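PDB 2QVW: Glp_546_48378_50642 from Giardia intestinalis, which cleaves double-stranded RNA into 21 to 23 base-pair siRNAs that guide the selective destruction of homologous RNAs in RNA interference. Local coordinates for residues R620-S628 with A739-H747. Sequence-based numbering, arbitrary orientation.
Sequences RSLAVPIPS and AAGAFVREH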
loop_
_atom_site.group_PDB
_atom_site.type_symbol
_atom_site.label_atom_id
_atom_site.label_comp_id
_atom_site.label_asym_id
_atom_site.label_seq_id
_atom_site.Cartn_x
_atom_site.Cartn_y
_atom_site.Cartn_z
ATOM N N ARG A 620 33.341 -7.044 16.795
ATOM C CA ARG A 620 33.416 -8.303 16.074
ATOM C C ARG A 620 32.326 -9.298 16.476
ATOM O O ARG A 620 32.129 -10.322 15.816
ATOM C CB ARG A 620 34.803 -8.913 16.285
ATOM C CG ARG A 620 35.954 -7.941 15.968
ATOM C CD ARG A 620 37.315 -8.602 16.138
ATOM N NE ARG A 620 38.098 -8.031 17.232
ATOM C CZ ARG A 620 37.697 -7.977 18.500
ATOM N NH1 ARG A 620 36.510 -8.457 18.846
ATOM N NH2 ARG A 620 38.490 -7.452 19.427
ATOM N N SER A 621 31.599 -8.985 17.543
ATOM C CA SER A 621 30.544 -9.865 18.029
ATOM C C SER A 621 29.172 -9.471 17.504
ATOM O O SER A 621 28.176 -9.616 18.211
ATOM C CB SER A 621 30.520 -9.845 19.559
ATOM O OG SER A 621 31.799 -10.121 20.108
ATOM N N LEU A 622 29.113 -8.986 16.268
ATOM C CA LEU A 622 27.841 -8.556 15.691
ATOM C C LEU A 622 27.175 -9.578 14.779
ATOM O O LEU A 622 25.986 -9.454 14.465
ATOM C CB LEU A 622 28.022 -7.238 14.931
ATOM C CG LEU A 622 28.586 -6.080 15.761
ATOM C CD1 LEU A 622 28.618 -4.804 14.933
ATOM C CD2 LEU A 622 27.737 -5.885 17.001
ATOM N N ALA A 623 27.932 -10.588 14.356
ATOM C CA ALA A 623 27.394 -11.627 13.478
ATOM C C ALA A 623 26.683 -10.992 12.289
ATOM O O ALA A 623 25.821 -11.609 11.659
ATOM C CB ALA A 623 26.427 -12.516 14.254
ATOM N N VAL A 624 27.053 -9.747 11.996
ATOM C CA VAL A 624 26.461 -9.000 10.890
ATOM C C VAL A 624 27.493 -8.212 10.092
ATOM O O VAL A 624 28.327 -7.503 10.655
ATOM C CB VAL A 624 25.374 -8.038 11.403
ATOM C CG1 VAL A 624 24.944 -7.092 10.289
ATOM C CG2 VAL A 624 24.178 -8.838 11.914
ATOM N N PRO A 625 27.435 -8.331 8.760
ATOM C CA PRO A 625 28.334 -7.663 7.817
ATOM C C PRO A 625 28.030 -6.180 7.648
ATOM O O PRO A 625 27.147 -5.797 6.880
ATOM C CB PRO A 625 28.102 -8.436 6.529
ATOM C CG PRO A 625 26.638 -8.725 6.606
ATOM C CD PRO A 625 26.479 -9.190 8.039
ATOM N N ILE A 626 28.769 -5.344 8.363
ATOM C CA ILE A 626 28.575 -3.911 8.275
ATOM C C ILE A 626 29.430 -3.372 7.137
ATOM O O ILE A 626 30.438 -3.982 6.761
ATOM C CB ILE A 626 28.980 -3.222 9.593
ATOM C CG1 ILE A 626 30.498 -3.282 9.793
ATOM C CG2 ILE A 626 28.273 -3.903 10.756
ATOM C CD1 ILE A 626 31.061 -4.685 10.002
ATOM N N PRO A 627 29.041 -2.223 6.565
ATOM C CA PRO A 627 29.837 -1.668 5.468
ATOM C C PRO A 627 31.275 -1.486 5.934
ATOM O O PRO A 627 31.526 -1.269 7.118
ATOM C CB PRO A 627 29.131 -0.344 5.163
ATOM C CG PRO A 627 28.584 0.054 6.496
ATOM C CD PRO A 627 28.031 -1.252 7.022
ATOM N N SER A 628 32.213 -1.588 4.999
ATOM C CA SER A 628 33.634 -1.458 5.307
ATOM C C SER A 628 34.054 -0.077 5.820
ATOM O O SER A 628 33.284 0.887 5.771
ATOM C CB SER A 628 34.460 -1.808 4.068
ATOM O OG SER A 628 34.103 -0.970 2.984
ATOM N N ALA A 739 22.118 -2.229 8.365
ATOM C CA ALA A 739 23.089 -2.953 9.185
ATOM C C ALA A 739 22.432 -3.229 10.547
ATOM O O ALA A 739 22.371 -4.369 11.000
ATOM C CB ALA A 739 24.358 -2.127 9.365
ATOM N N ALA A 740 21.928 -2.180 11.189
ATOM C CA ALA A 740 21.258 -2.323 12.476
ATOM C C ALA A 740 20.030 -3.214 12.307
ATOM O O ALA A 740 19.712 -4.021 13.171
ATOM C CB ALA A 740 20.843 -0.953 13.010
ATOM N N GLY A 741 19.346 -3.070 11.184
ATOM C CA GLY A 741 18.165 -3.867 10.941
ATOM C C GLY A 741 18.466 -5.347 10.966
ATOM O O GLY A 741 17.672 -6.137 11.479
ATOM N N ALA A 742 19.607 -5.731 10.399
ATOM C CA ALA A 742 20.014 -7.140 10.373
ATOM C C ALA A 742 20.381 -7.551 11.793
ATOM O O ALA A 742 20.181 -8.690 12.202
ATOM C CB ALA A 742 21.212 -7.325 9.445
ATOM N N PHE A 743 20.925 -6.591 12.528
ATOM C CA PHE A 743 21.321 -6.788 13.909
ATOM C C PHE A 743 20.084 -7.208 14.686
ATOM O O PHE A 743 20.120 -8.139 15.485
ATOM C CB PHE A 743 21.868 -5.474 14.470
ATOM C CG PHE A 743 22.351 -5.567 15.887
ATOM C CD1 PHE A 743 23.515 -6.264 16.202
ATOM C CD2 PHE A 743 21.644 -4.959 16.911
ATOM C CE1 PHE A 743 23.967 -6.351 17.523
ATOM C CE2 PHE A 743 22.086 -5.040 18.232
ATOM C CZ PHE A 743 23.250 -5.738 18.534
ATOM N N VAL A 744 18.986 -6.507 14.429
ATOM C CA VAL A 744 17.720 -6.765 15.089
ATOM C C VAL A 744 17.097 -8.112 14.718
ATOM O O VAL A 744 16.652 -8.846 15.599
ATOM C CB VAL A 744 16.712 -5.629 14.780
ATOM C CG1 VAL A 744 15.334 -5.976 15.314
ATOM C CG2 VAL A 744 17.190 -4.339 15.398
ATOM N N ARG A 745 17.063 -8.446 13.429
ATOM C CA ARG A 745 16.466 -9.714 12.994
ATOM C C ARG A 745 17.338 -10.924 13.311
ATOM O O ARG A 745 16.888 -12.068 13.249
ATOM C CB ARG A 745 16.175 -9.698 11.487
ATOM C CG ARG A 745 17.397 -9.816 10.588
ATOM C CD ARG A 745 17.068 -10.670 9.371
ATOM N NE ARG A 745 18.132 -10.654 8.366
ATOM C CZ ARG A 745 18.375 -9.643 7.528
ATOM N NH1 ARG A 745 17.631 -8.541 7.558
ATOM N NH2 ARG A 745 19.367 -9.730 6.649
ATOM N N GLU A 746 18.593 -10.663 13.645
ATOM C CA GLU A 746 19.521 -11.732 13.963
ATOM C C GLU A 746 19.537 -12.036 15.440
ATOM O O GLU A 746 19.563 -13.197 15.837
ATOM C CB GLU A 746 20.937 -11.363 13.519
ATOM C CG GLU A 746 21.210 -11.646 12.060
ATOM C CD GLU A 746 21.145 -13.129 11.749
ATOM O OE1 GLU A 746 21.910 -13.893 12.377
ATOM O OE2 GLU A 746 20.333 -13.531 10.882
ATOM N N HIS A 747 19.498 -10.989 16.256
ATOM C CA HIS A 747 19.558 -11.163 17.700
ATOM C C HIS A 747 18.251 -10.975 18.467
ATOM O O HIS A 747 17.934 -11.766 19.362
ATOM C CB HIS A 747 20.627 -10.225 18.268
ATOM C CG HIS A 747 21.914 -10.259 17.508
ATOM N ND1 HIS A 747 22.614 -11.424 17.287
ATOM C CD2 HIS A 747 22.604 -9.280 16.880
ATOM C CE1 HIS A 747 23.679 -11.160 16.550
ATOM N NE2 HIS A 747 23.698 -9.867 16.289
#
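The one hydrogen bond between the loop 620-628 and the helix segment 739-747 runs from His-747 NE2 to the backbone O of Leu-622, at 3.0 Å and with an N-H...O angle of 150°. The acceptor lies almost in the imidazole plane, 4° out of it, whereas the donor stands well above the carbonyl plane, so the bond suits the ring better than the C=O. A carbonyl can only accept, so the modelled ring orientation is consistent with a proton on NE2. The methyl of Ala-623 meets the same ring at its edge, CB being 3.8 Å from His-747 CE1, while Glu-746 CB sits over one imidazole face.

Val-624 makes the broadest apolar contact, consistent with the closest CA pair being Val-624 and Phe-743. With CG1 anti to the backbone N (chi1 170°), both its methyls touch Ala-742: CG1 reaches Ala-742 CB at 3.8 Å, while CG2 also meets the helix backbone at Phe-743 N and lies 4.1 Å from Glu-746 CG. Leu-622 CD2 approaches Phe-743 CE1 obliquely at 3.8 Å, and Pro-627 CD borders Ala-739 CB more loosely at 4.4 Å.

In the C-terminal RNase III region, the contact lays the connection between helices 611-620 and 631-642 along helix 737-748. Leu-622 also packs on Leu-634 of helix 631-642; Phe-743 touches Leu-728 of helix 718-735, and Val-744 faces helix 648-669.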